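Local coordinates for GTP pyrophosphokinase (Streptococcus pneumoniae, PDB 2BE3), which probably transfers pyrophosphate from ATP to GTP or GDP, making the stringent-response alarmone (p)ppGpp, at residues 6-9 against 10-13; 19-22 against 23-27; 56-59 against 60-64; 162-165 against 166-170; 176-179 against 180-183. All coordinates share one frame; numbering follows the deposited sequence.

Contact 1. Residues 6-9 against 10-13; sequences LEWE and EFLD
Trp8 and Phe11 lie side by side one helical turn apart and point the same way, the six-membered part of the indole approaching the phenyl ring through CZ3, 4.0 Å from Phe11 CD2. The rings meet obliquely. With CG anti to the backbone N (chi1 175°), Phe11 holds its ring out to the side, where the forward-leaning indole of Trp8 meets it. Leu12 comes to another part of the indole: its CG sits at the ring edge, near the plane, 4.3 Å from Trp8 CE3. Beneath the side chains runs ordinary alpha-helical bonding, with Leu12 N to Trp8 O at 3.0 Å and Glu10 N to Leu6 O at 3.1 Å. This is the first part of helix 6-35, and its apolar side, Trp8 with Leu12, packs on Ile52 and Ile55 of helix 52-62. Glu10, extended beyond CG, crosses Leu6 at a slant, its OE2 3.9 Å from Leu6 CD2. Farther out, Phe11 also meets the ring of Tyr15 and a bound tetraethylene glycol, probably from the crystallisation liquor. Asp13 OD2 forms a salt bridge with Lys35 NZ of the second subunit, against which Glu9 also packs.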
# COMPACT_ATOMS: atom_id res chain seq x y z
N LEU A 6 16.83 16.36 10.18
CA LEU A 6 17.01 15.64 8.91
C LEU A 6 17.27 14.13 9.07
O LEU A 6 16.74 13.34 8.29
CB LEU A 6 18.13 16.28 8.07
CG LEU A 6 18.16 15.86 6.58
CD1 LEU A 6 17.13 16.68 5.77
CD2 LEU A 6 19.56 15.98 5.99
N GLU A 7 18.07 13.75 10.06
CA GLU A 7 18.38 12.34 10.30
C GLU A 7 17.18 11.57 10.87
O GLU A 7 16.99 10.39 10.56
CB GLU A 7 19.64 12.15 11.16
CG GLU A 7 19.88 13.23 12.22
CD GLU A 7 20.45 14.52 11.66
OE1 GLU A 7 21.35 14.47 10.79
OE2 GLU A 7 20.00 15.60 12.09
N TRP A 8 16.36 12.25 11.67
CA TRP A 8 15.10 11.69 12.17
C TRP A 8 14.09 11.45 11.06
O TRP A 8 13.33 10.50 11.12
CB TRP A 8 14.45 12.58 13.24
CG TRP A 8 14.89 12.25 14.63
CD1 TRP A 8 15.59 13.06 15.47
CD2 TRP A 8 14.69 11.01 15.34
NE1 TRP A 8 15.83 12.42 16.65
CE2 TRP A 8 15.29 11.15 16.61
CE3 TRP A 8 14.05 9.79 15.03
CZ2 TRP A 8 15.28 10.14 17.57
CZ3 TRP A 8 14.04 8.78 15.99
CH2 TRP A 8 14.64 8.97 17.25
N GLU A 9 14.11 12.31 10.06
CA GLU A 9 13.21 12.26 8.91
C GLU A 9 13.60 11.11 7.99
O GLU A 9 12.75 10.36 7.51
CB GLU A 9 13.31 13.59 8.16
CG GLU A 9 12.19 13.85 7.20
CD GLU A 9 12.32 15.22 6.50
OE1 GLU A 9 11.41 16.08 6.70
OE2 GLU A 9 13.34 15.43 5.79
N GLU A 10 14.89 10.96 7.75
CA GLU A 10 15.39 9.86 6.96
C GLU A 10 15.15 8.52 7.63
O GLU A 10 14.92 7.52 6.95
CB GLU A 10 16.88 10.05 6.67
CG GLU A 10 17.14 11.13 5.63
CD GLU A 10 18.64 11.42 5.42
OE1 GLU A 10 19.52 10.69 5.97
OE2 GLU A 10 18.93 12.38 4.68
N PHE A 11 15.19 8.51 8.96
CA PHE A 11 14.99 7.28 9.71
C PHE A 11 13.51 6.86 9.70
O PHE A 11 13.19 5.68 9.56
CB PHE A 11 15.51 7.41 11.14
CG PHE A 11 15.20 6.22 11.99
CD1 PHE A 11 15.96 5.04 11.86
CD2 PHE A 11 14.16 6.25 12.90
CE1 PHE A 11 15.67 3.94 12.64
CE2 PHE A 11 13.86 5.13 13.67
CZ PHE A 11 14.61 3.99 13.54
N LEU A 12 12.63 7.83 9.85
CA LEU A 12 11.21 7.55 10.06
C LEU A 12 10.43 7.24 8.80
O LEU A 12 9.42 6.53 8.85
CB LEU A 12 10.54 8.72 10.78
CG LEU A 12 10.96 8.86 12.23
CD1 LEU A 12 10.31 10.08 12.83
CD2 LEU A 12 10.67 7.58 13.03
N ASP A 13 10.91 7.75 7.66
CA ASP A 13 10.25 7.53 6.37
C ASP A 13 9.77 6.12 6.06
O ASP A 13 8.62 5.94 5.71
CB ASP A 13 11.12 8.05 5.23
CG ASP A 13 10.64 9.35 4.71
OD1 ASP A 13 11.48 10.28 4.55
OD2 ASP A 13 9.40 9.46 4.48

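Contact 2. Residues 19-22 against 23-27; sequences VGEL and KIKLR
Lys23 folds its aliphatic chain back over the preceding turn of helix 6-35, where CE comes within 4.0 Å of Val19 CG1. Two torsions put it there: CG is anti to the carbonyl carbon (chi1 -79°), and a bend at chi3 (-56°) brings the outer part of the chain across the CG1 branch. On the way CG passes 3.4 Å from Val19 O, the same carbonyl oxygen that accepts the backbone bond from Lys23 N at 2.9 Å. The CB of Lys23 also lies over one face of the Arg27 guanidinium, one turn farther on, whose NH2 bonds to Val45 O in strand 42-49.

Leu26 also has CG anti to its carbonyl carbon, and this sets CG 3.2 Å from Leu22 O. That oxygen takes a short bond from Leu26 N, 2.7 Å and close to straight at 166°. Val19, Leu22 and Leu26 form the buried side of this helix and pack on Ala77 and Leu79 of strand 77-83 and on Val45 and Val49 of strand 42-49, a helix lying against a beta-sheet.

Glu21 and Lys25, both extended, reach toward Tyr128. Glu21 OE1 and Lys25 NZ stay 4.3 Å apart, beyond salt-bridge distance, and are joined instead through Tyr128, whose OH bonds to both; Lys25 NZ has a further salt bridge to Asp101. The carboxylates of Glu21 and Asp101 therefore probably favour the charged form of Lys25, while the tyrosine hydroxyl links the helix to strand 122-130.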
# COMPACT_ATOMS: atom_id res chain seq x y z
N VAL A 19 3.32 2.20 7.70
CA VAL A 19 2.00 2.52 8.28
C VAL A 19 0.94 2.83 7.21
O VAL A 19 -0.20 2.32 7.28
CB VAL A 19 2.06 3.71 9.30
CG1 VAL A 19 0.64 4.10 9.72
CG2 VAL A 19 2.87 3.30 10.52
N GLY A 20 1.30 3.66 6.24
CA GLY A 20 0.44 4.00 5.11
C GLY A 20 0.03 2.77 4.31
O GLY A 20 -1.14 2.57 4.04
N GLU A 21 0.99 1.93 3.94
CA GLU A 21 0.66 0.70 3.23
C GLU A 21 -0.17 -0.26 4.09
O GLU A 21 -1.15 -0.84 3.61
CB GLU A 21 1.91 -0.00 2.74
CG GLU A 21 2.61 0.69 1.60
CD GLU A 21 3.93 0.02 1.22
OE1 GLU A 21 4.14 -1.20 1.53
OE2 GLU A 21 4.76 0.71 0.61
N LEU A 22 0.21 -0.44 5.35
CA LEU A 22 -0.47 -1.41 6.20
C LEU A 22 -1.92 -1.01 6.51
O LEU A 22 -2.82 -1.86 6.48
CB LEU A 22 0.34 -1.69 7.46
CG LEU A 22 1.53 -2.62 7.23
CD1 LEU A 22 2.54 -2.60 8.36
CD2 LEU A 22 0.99 -4.01 6.99
N LYS A 23 -2.16 0.28 6.77
CA LYS A 23 -3.54 0.81 6.89
C LYS A 23 -4.37 0.47 5.71
O LYS A 23 -5.49 0.04 5.87
CB LYS A 23 -3.59 2.32 7.14
CG LYS A 23 -3.31 2.69 8.57
CD LYS A 23 -3.60 4.14 8.89
CE LYS A 23 -2.87 5.07 7.99
NZ LYS A 23 -3.07 6.47 8.47
N ILE A 24 -3.86 0.67 4.50
CA ILE A 24 -4.63 0.36 3.31
C ILE A 24 -4.84 -1.16 3.14
O ILE A 24 -5.92 -1.61 2.79
CB ILE A 24 -3.98 1.00 2.05
CG1 ILE A 24 -4.21 2.51 2.05
CG2 ILE A 24 -4.50 0.38 0.74
CD1 ILE A 24 -3.13 3.25 1.21
N LYS A 25 -3.80 -1.94 3.40
CA LYS A 25 -3.89 -3.40 3.32
C LYS A 25 -4.84 -3.99 4.36
O LYS A 25 -5.64 -4.82 4.03
CB LYS A 25 -2.50 -4.02 3.40
CG LYS A 25 -1.74 -3.86 2.09
CD LYS A 25 -0.25 -4.06 2.34
CE LYS A 25 0.47 -4.46 1.05
NZ LYS A 25 1.88 -4.85 1.36
N LEU A 26 -4.80 -3.50 5.59
CA LEU A 26 -5.72 -3.98 6.61
C LEU A 26 -7.19 -3.64 6.34
O LEU A 26 -8.07 -4.50 6.51
CB LEU A 26 -5.27 -3.48 7.98
CG LEU A 26 -3.93 -4.13 8.37
CD1 LEU A 26 -3.32 -3.47 9.57
CD2 LEU A 26 -4.08 -5.63 8.57
N ARG A 27 -7.45 -2.40 5.88
CA ARG A 27 -8.75 -2.00 5.39
C ARG A 27 -9.20 -2.78 4.16
O ARG A 27 -10.39 -2.96 3.94
CB ARG A 27 -8.76 -0.50 5.10
CG ARG A 27 -8.55 0.33 6.35
CD ARG A 27 -8.35 1.78 6.02
NE ARG A 27 -8.12 2.51 7.25
CZ ARG A 27 -7.61 3.74 7.32
NH1 ARG A 27 -7.25 4.39 6.21
NH2 ARG A 27 -7.45 4.29 8.51

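Contact 3. Residues 56-59 against 60-64; sequences KEKM and ARRGI
The segment 56-64 carries helix 52-62 to its C-terminal end, where Gly63 turns to positive phi (87°) and Met59 O receives both Ile64 N at 3.1 Å, in the carbonyl plane and on a lone pair, and, weakly, Gly63 N. Ala60 N and Arg61 N bond to Lys56 O and Glu57 O, both at 3.0 Å; the next bond, Arg62 N to Lys58 O, is already weak.

Two side-chain pairs bridge this last turn. Glu57 and Arg61 form a salt bridge between OE2 and NE, rather long at 3.4 Å. The carboxylate and guanidinium planes stand 83° apart, so the groups meet nearly perpendicular and not as a flat, two-pronged pair. The glutamate CG, also 3.4 Å from Arg61 NE, lies at the guanidinium edge in its plane. With CG anti to the backbone N (chi1 168°), Glu57 points out from the helix, and the extended Arg61 chain runs back to meet it.

Met59, present as selenomethionine, and Ile64 cross at about a right angle around the helix end. Met59 CG is 4.1 Å from the CG2 branch of Ile64, and the bend at chi3 carries CE back to 3.3 Å from Ile64 O. Ile64, buried, thus turns back onto the last helical turn.

Beyond these pairs, Met59 and Ile64 pack on Leu69 of the short helix 69-72, Ile64 also touching Asp72. Lys58 holds Asp75, just ahead of strand 77-83, by a salt bridge.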
# COMPACT_ATOMS: atom_id res chain seq x y z
N LYS A 56 12.23 8.54 21.92
CA LYS A 56 13.34 8.88 22.82
C LYS A 56 13.11 8.45 24.26
O LYS A 56 14.03 7.99 24.91
CB LYS A 56 13.69 10.36 22.77
CG LYS A 56 14.45 10.72 21.55
CD LYS A 56 14.03 12.11 21.08
CE LYS A 56 15.07 13.16 21.43
NZ LYS A 56 16.30 13.00 20.60
N GLU A 57 11.88 8.56 24.71
CA GLU A 57 11.50 8.13 26.04
C GLU A 57 11.68 6.65 26.16
O GLU A 57 12.30 6.17 27.11
CB GLU A 57 10.03 8.49 26.33
CG GLU A 57 9.49 7.81 27.59
CD GLU A 57 7.97 7.71 27.66
OE1 GLU A 57 7.27 7.78 26.61
OE2 GLU A 57 7.45 7.57 28.81
N LYS A 58 11.15 5.90 25.21
CA LYS A 58 11.20 4.46 25.26
C LYS A 58 12.68 3.95 25.18
O LYS A 58 13.06 2.99 25.86
CB LYS A 58 10.27 3.91 24.17
CG LYS A 58 9.63 2.57 24.50
CD LYS A 58 8.25 2.68 25.19
CE LYS A 58 7.08 2.48 24.18
NZ LYS A 58 7.17 1.21 23.31
N MSE A 59 13.52 4.65 24.44
CA MSE A 59 14.94 4.37 24.42
C MSE A 59 15.60 4.58 25.76
O MSE A 59 16.45 3.76 26.17
CB MSE A 59 15.66 5.26 23.43
CG MSE A 59 15.33 4.94 21.99
SE MSE A 59 16.17 6.29 20.81
CE MSE A 59 18.06 5.79 21.18
N ALA A 60 15.27 5.68 26.43
CA ALA A 60 15.83 5.91 27.77
C ALA A 60 15.37 4.84 28.77
O ALA A 60 16.15 4.33 29.53
CB ALA A 60 15.50 7.33 28.26
N ARG A 61 14.11 4.44 28.70
CA ARG A 61 13.52 3.55 29.68
C ARG A 61 13.74 2.07 29.43
O ARG A 61 13.47 1.26 30.33
CB ARG A 61 12.02 3.84 29.77
CG ARG A 61 11.76 5.26 30.20
CD ARG A 61 10.33 5.50 30.37
NE ARG A 61 10.11 6.89 30.78
CZ ARG A 61 10.21 7.33 32.02
NH1 ARG A 61 10.51 6.49 32.99
NH2 ARG A 61 10.00 8.60 32.28
N ARG A 62 14.20 1.69 28.24
CA ARG A 62 14.46 0.28 27.90
C ARG A 62 15.94 -0.01 27.71
O ARG A 62 16.36 -1.18 27.71
CB ARG A 62 13.73 -0.13 26.62
CG ARG A 62 12.22 -0.05 26.69
CD ARG A 62 11.69 -1.29 27.31
NE ARG A 62 10.57 -1.03 28.23
CZ ARG A 62 10.10 -1.93 29.09
NH1 ARG A 62 10.65 -3.15 29.16
NH2 ARG A 62 9.08 -1.63 29.87
N GLY A 63 16.73 1.05 27.54
CA GLY A 63 18.18 0.95 27.37
C GLY A 63 18.56 0.73 25.92
O GLY A 63 19.54 0.09 25.61
N ILE A 64 17.74 1.24 25.02
CA ILE A 64 17.96 1.13 23.58
C ILE A 64 18.81 2.31 23.12
O ILE A 64 18.51 3.46 23.45
CB ILE A 64 16.59 1.10 22.89
CG1 ILE A 64 15.81 -0.10 23.42
CG2 ILE A 64 16.72 1.14 21.36
CD1 ILE A 64 14.34 -0.05 23.08

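Contact 4. Residues 162-165 against 166-170; sequences YKYQ and GDFPD
A type I' beta turn from Tyr164 to Asp167 ends helix 148-164 and starts the connection to helix 170-191. Tyr164 O accepts the N-H of Asp167 at 2.8 Å across this turn, the donor standing well above the carbonyl plane. Gln165 and Gly166 occupy the two central positions with positive phi; at the angles of Gly166 a CB would collide with the carbonyl oxygen of Gln165, which suits glycine.

Having reversed, the chain runs back beside the ring of Tyr164. Pro169 puts its CD over one face, 3.6 Å from the ring centroid and 15° off the ring normal, a CH-pi contact. The closest carbon is Tyr164 CE1, 3.5 Å from CD, while CG of the proline lies nearer the hydroxyl end, 4.0 Å from Tyr164 CZ. The proline and tyrosine side chains cross at about a right angle. Lys163 CG covers the opposite face, so the ring is sandwiched between two aliphatic groups.

Phe168 comes at the root of the tyrosine, its CD1 3.9 Å from Tyr164 CB in an oblique approach. With CG anti to the carbonyl carbon (chi1 -64°), Tyr164 directs its ring toward the returning chain.

Pro169 holds the N-cap position of helix 170-191. Phe168 wedges between the two helices, touching Glu157, Leu160 and Asn161 of helix 148-164 on one hand and Lys173 and Leu176 of helix 170-191 on the other. Tyr164 in turn reaches Ile172, so the turn and loop join the C-terminal end of helix 148-164 to the start of helix 170-191.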
# COMPACT_ATOMS: atom_id res chain seq x y z
N TYR A 162 0.11 8.52 31.04
CA TYR A 162 1.08 9.52 30.62
C TYR A 162 1.23 10.56 31.74
O TYR A 162 2.33 10.90 32.14
CB TYR A 162 0.65 10.18 29.29
CG TYR A 162 1.61 11.25 28.83
CD1 TYR A 162 2.80 10.92 28.19
CD2 TYR A 162 1.35 12.59 29.08
CE1 TYR A 162 3.69 11.92 27.78
CE2 TYR A 162 2.23 13.59 28.69
CZ TYR A 162 3.39 13.25 28.04
OH TYR A 162 4.25 14.24 27.67
N LYS A 163 0.11 11.05 32.26
CA LYS A 163 0.16 11.95 33.40
C LYS A 163 0.65 11.31 34.72
O LYS A 163 1.49 11.88 35.40
CB LYS A 163 -1.18 12.65 33.60
CG LYS A 163 -1.19 13.62 34.73
CD LYS A 163 -2.27 14.69 34.55
CE LYS A 163 -2.38 15.54 35.79
NZ LYS A 163 -2.55 16.98 35.43
N TYR A 164 0.12 10.14 35.09
CA TYR A 164 0.34 9.64 36.45
C TYR A 164 1.39 8.56 36.59
O TYR A 164 1.79 8.24 37.69
CB TYR A 164 -0.97 9.18 37.09
CG TYR A 164 -1.94 10.32 37.26
CD1 TYR A 164 -1.75 11.29 38.26
CD2 TYR A 164 -3.04 10.45 36.41
CE1 TYR A 164 -2.65 12.35 38.42
CE2 TYR A 164 -3.95 11.53 36.55
CZ TYR A 164 -3.74 12.46 37.56
OH TYR A 164 -4.62 13.49 37.69
N GLN A 165 1.81 7.98 35.46
CA GLN A 165 2.83 6.92 35.42
C GLN A 165 2.73 5.91 36.53
O GLN A 165 3.69 5.68 37.26
CB GLN A 165 4.23 7.52 35.39
CG GLN A 165 4.32 8.80 34.58
CD GLN A 165 5.75 9.11 34.23
OE1 GLN A 165 6.43 8.32 33.55
NE2 GLN A 165 6.23 10.26 34.72
N GLY A 166 1.56 5.30 36.67
CA GLY A 166 1.40 4.22 37.64
C GLY A 166 0.81 4.70 38.95
O GLY A 166 0.28 3.89 39.72
N ASP A 167 0.87 6.01 39.20
CA ASP A 167 0.40 6.61 40.45
C ASP A 167 -0.93 7.37 40.32
O ASP A 167 -0.99 8.59 40.49
CB ASP A 167 1.49 7.50 41.03
CG ASP A 167 1.22 7.89 42.48
OD1 ASP A 167 0.23 7.42 43.13
OD2 ASP A 167 2.02 8.72 42.97
N PHE A 168 -2.00 6.63 40.07
CA PHE A 168 -3.32 7.21 39.90
C PHE A 168 -3.93 7.72 41.22
O PHE A 168 -3.87 7.05 42.24
CB PHE A 168 -4.26 6.21 39.20
CG PHE A 168 -3.75 5.72 37.87
CD1 PHE A 168 -3.78 6.55 36.74
CD2 PHE A 168 -3.25 4.41 37.72
CE1 PHE A 168 -3.32 6.12 35.51
CE2 PHE A 168 -2.78 3.95 36.50
CZ PHE A 168 -2.82 4.80 35.37
N PRO A 169 -4.52 8.91 41.21
CA PRO A 169 -5.33 9.21 42.39
C PRO A 169 -6.36 8.09 42.65
O PRO A 169 -6.89 7.47 41.71
CB PRO A 169 -6.03 10.51 42.01
CG PRO A 169 -5.07 11.16 41.07
CD PRO A 169 -4.47 10.04 40.27
N ASP A 170 -6.58 7.80 43.93
CA ASP A 170 -7.53 6.77 44.40
C ASP A 170 -8.84 6.77 43.64
O ASP A 170 -9.38 5.70 43.32
CB ASP A 170 -7.86 6.98 45.88
CG ASP A 170 -6.88 6.28 46.81
OD1 ASP A 170 -6.32 5.22 46.44
OD2 ASP A 170 -6.70 6.80 47.93

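Contact 5. Residues 176-179 against 180-183; sequences LEIT and ARIA
The guanidinium of Arg181 lies flat against the preceding turn, one face turned to Ile178, whose CA is 4.0 Å above its centre and whose CB is 3.7 Å from Arg181 NH2. At its edge, in the plane, sits a water molecule. This water accepts a bond from Arg181 NH1 at 3.3 Å and donates one to Glu177 OE1 at 2.7 Å, bridging a pair of opposite charges that do not meet directly. The other oxygen of Glu177, OE2, has a salt bridge with Lys173. A bend at chi3 (-45°) is what folds the arginine back over Ile178, after its CG has passed 3.3 Å from Glu177 O.

Beside this group Ile178 and Ile182 lie side by side, pointing the same way. The CG1 branch of Ile178 comes 3.5 Å from Ile182 CD1, a close apolar touch one turn apart on the outer side of the helix. Both chi angles of Ile178 lie off the usual staggered values. Beneath them Ile182 N bonds to Ile178 O at 2.7 Å and nearly straight, 174°, in regular alpha-helical fashion.

Thr179 turns OG1 back to the helix, where it bonds to Arg175 O.

These residues belong to helix 170-191, which packs along helix 148-164: Leu176 lies on Glu157 and Leu160, Thr179 and Ala180 lie on Trp153, and the indole NE1 of Trp153 gives Leu176 O a second donor beside the amide of Ala180. Ala183 touches Arg120, just ahead of strand 122-130.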
# COMPACT_ATOMS: atom_id res chain seq x y z
N LEU A 176 -10.89 3.38 36.91
CA LEU A 176 -10.17 2.51 35.99
C LEU A 176 -10.49 1.03 36.22
O LEU A 176 -10.67 0.27 35.27
CB LEU A 176 -8.67 2.76 36.05
CG LEU A 176 -8.18 4.02 35.31
CD1 LEU A 176 -6.64 4.12 35.30
CD2 LEU A 176 -8.73 4.08 33.89
N GLU A 177 -10.61 0.63 37.48
CA GLU A 177 -10.84 -0.77 37.81
C GLU A 177 -12.28 -1.17 37.56
O GLU A 177 -12.52 -2.25 37.02
CB GLU A 177 -10.42 -1.07 39.24
CG GLU A 177 -8.90 -0.98 39.42
CD GLU A 177 -8.45 -1.06 40.86
OE1 GLU A 177 -9.33 -0.99 41.77
OE2 GLU A 177 -7.22 -1.19 41.10
N ILE A 178 -13.24 -0.31 37.92
CA ILE A 178 -14.61 -0.68 37.61
C ILE A 178 -14.91 -0.69 36.10
O ILE A 178 -15.56 -1.64 35.62
CB ILE A 178 -15.75 -0.04 38.54
CG1 ILE A 178 -17.01 0.30 37.76
CG2 ILE A 178 -15.30 1.19 39.30
CD1 ILE A 178 -18.28 -0.21 38.51
N THR A 179 -14.40 0.31 35.37
CA THR A 179 -14.57 0.33 33.92
C THR A 179 -13.89 -0.86 33.26
O THR A 179 -14.46 -1.45 32.35
CB THR A 179 -14.15 1.68 33.25
OG1 THR A 179 -12.78 1.99 33.56
CG2 THR A 179 -15.05 2.81 33.73
N ALA A 180 -12.71 -1.27 33.73
CA ALA A 180 -12.04 -2.47 33.18
C ALA A 180 -12.90 -3.71 33.36
O ALA A 180 -12.99 -4.51 32.44
CB ALA A 180 -10.61 -2.69 33.76
N ARG A 181 -13.51 -3.88 34.54
CA ARG A 181 -14.48 -4.94 34.81
C ARG A 181 -15.74 -4.80 33.91
O ARG A 181 -16.13 -5.77 33.25
CB ARG A 181 -14.88 -4.97 36.30
CG ARG A 181 -13.72 -5.33 37.22
CD ARG A 181 -14.14 -5.72 38.68
NE ARG A 181 -15.14 -4.82 39.29
CZ ARG A 181 -14.88 -3.84 40.18
NH1 ARG A 181 -13.64 -3.57 40.58
NH2 ARG A 181 -15.89 -3.13 40.65
N ILE A 182 -16.36 -3.62 33.89
CA ILE A 182 -17.51 -3.40 33.03
C ILE A 182 -17.22 -3.70 31.54
O ILE A 182 -18.05 -4.33 30.89
CB ILE A 182 -18.10 -1.97 33.16
CG1 ILE A 182 -18.68 -1.74 34.54
CG2 ILE A 182 -19.22 -1.77 32.17
CD1 ILE A 182 -18.93 -0.26 34.83
N ALA A 183 -16.06 -3.27 31.04
CA ALA A 183 -15.70 -3.47 29.63
C ALA A 183 -15.49 -4.96 29.27
O ALA A 183 -15.91 -5.42 28.21
CB ALA A 183 -14.46 -2.71 29.31
O HOH W 1 -12.03 -1.14 42.11

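The five contacts follow one another along the chain. Contacts 1 and 2 share the long helix 6-35, their centres 21 Å apart; contact 3 ends helix 52-62, and contacts 4 and 5 lie at the join of helices 148-164 and 170-191 and farther along the latter. Contact 1 touches contact 3 (Trp8 NE1 to Lys56 NZ, 4.0 Å), contact 3 touches contact 4 (Arg61 NH2 to Gln165 OE1, 3.8 Å), and contact 4 touches contact 5, centres 16 Å apart. Contacts 2 and 5 lie on opposite sides of the chain's centre, 31 Å apart. The contacts thus sit on helices and turns around the five-stranded mixed sheet of this RelA/SpoT-family protein.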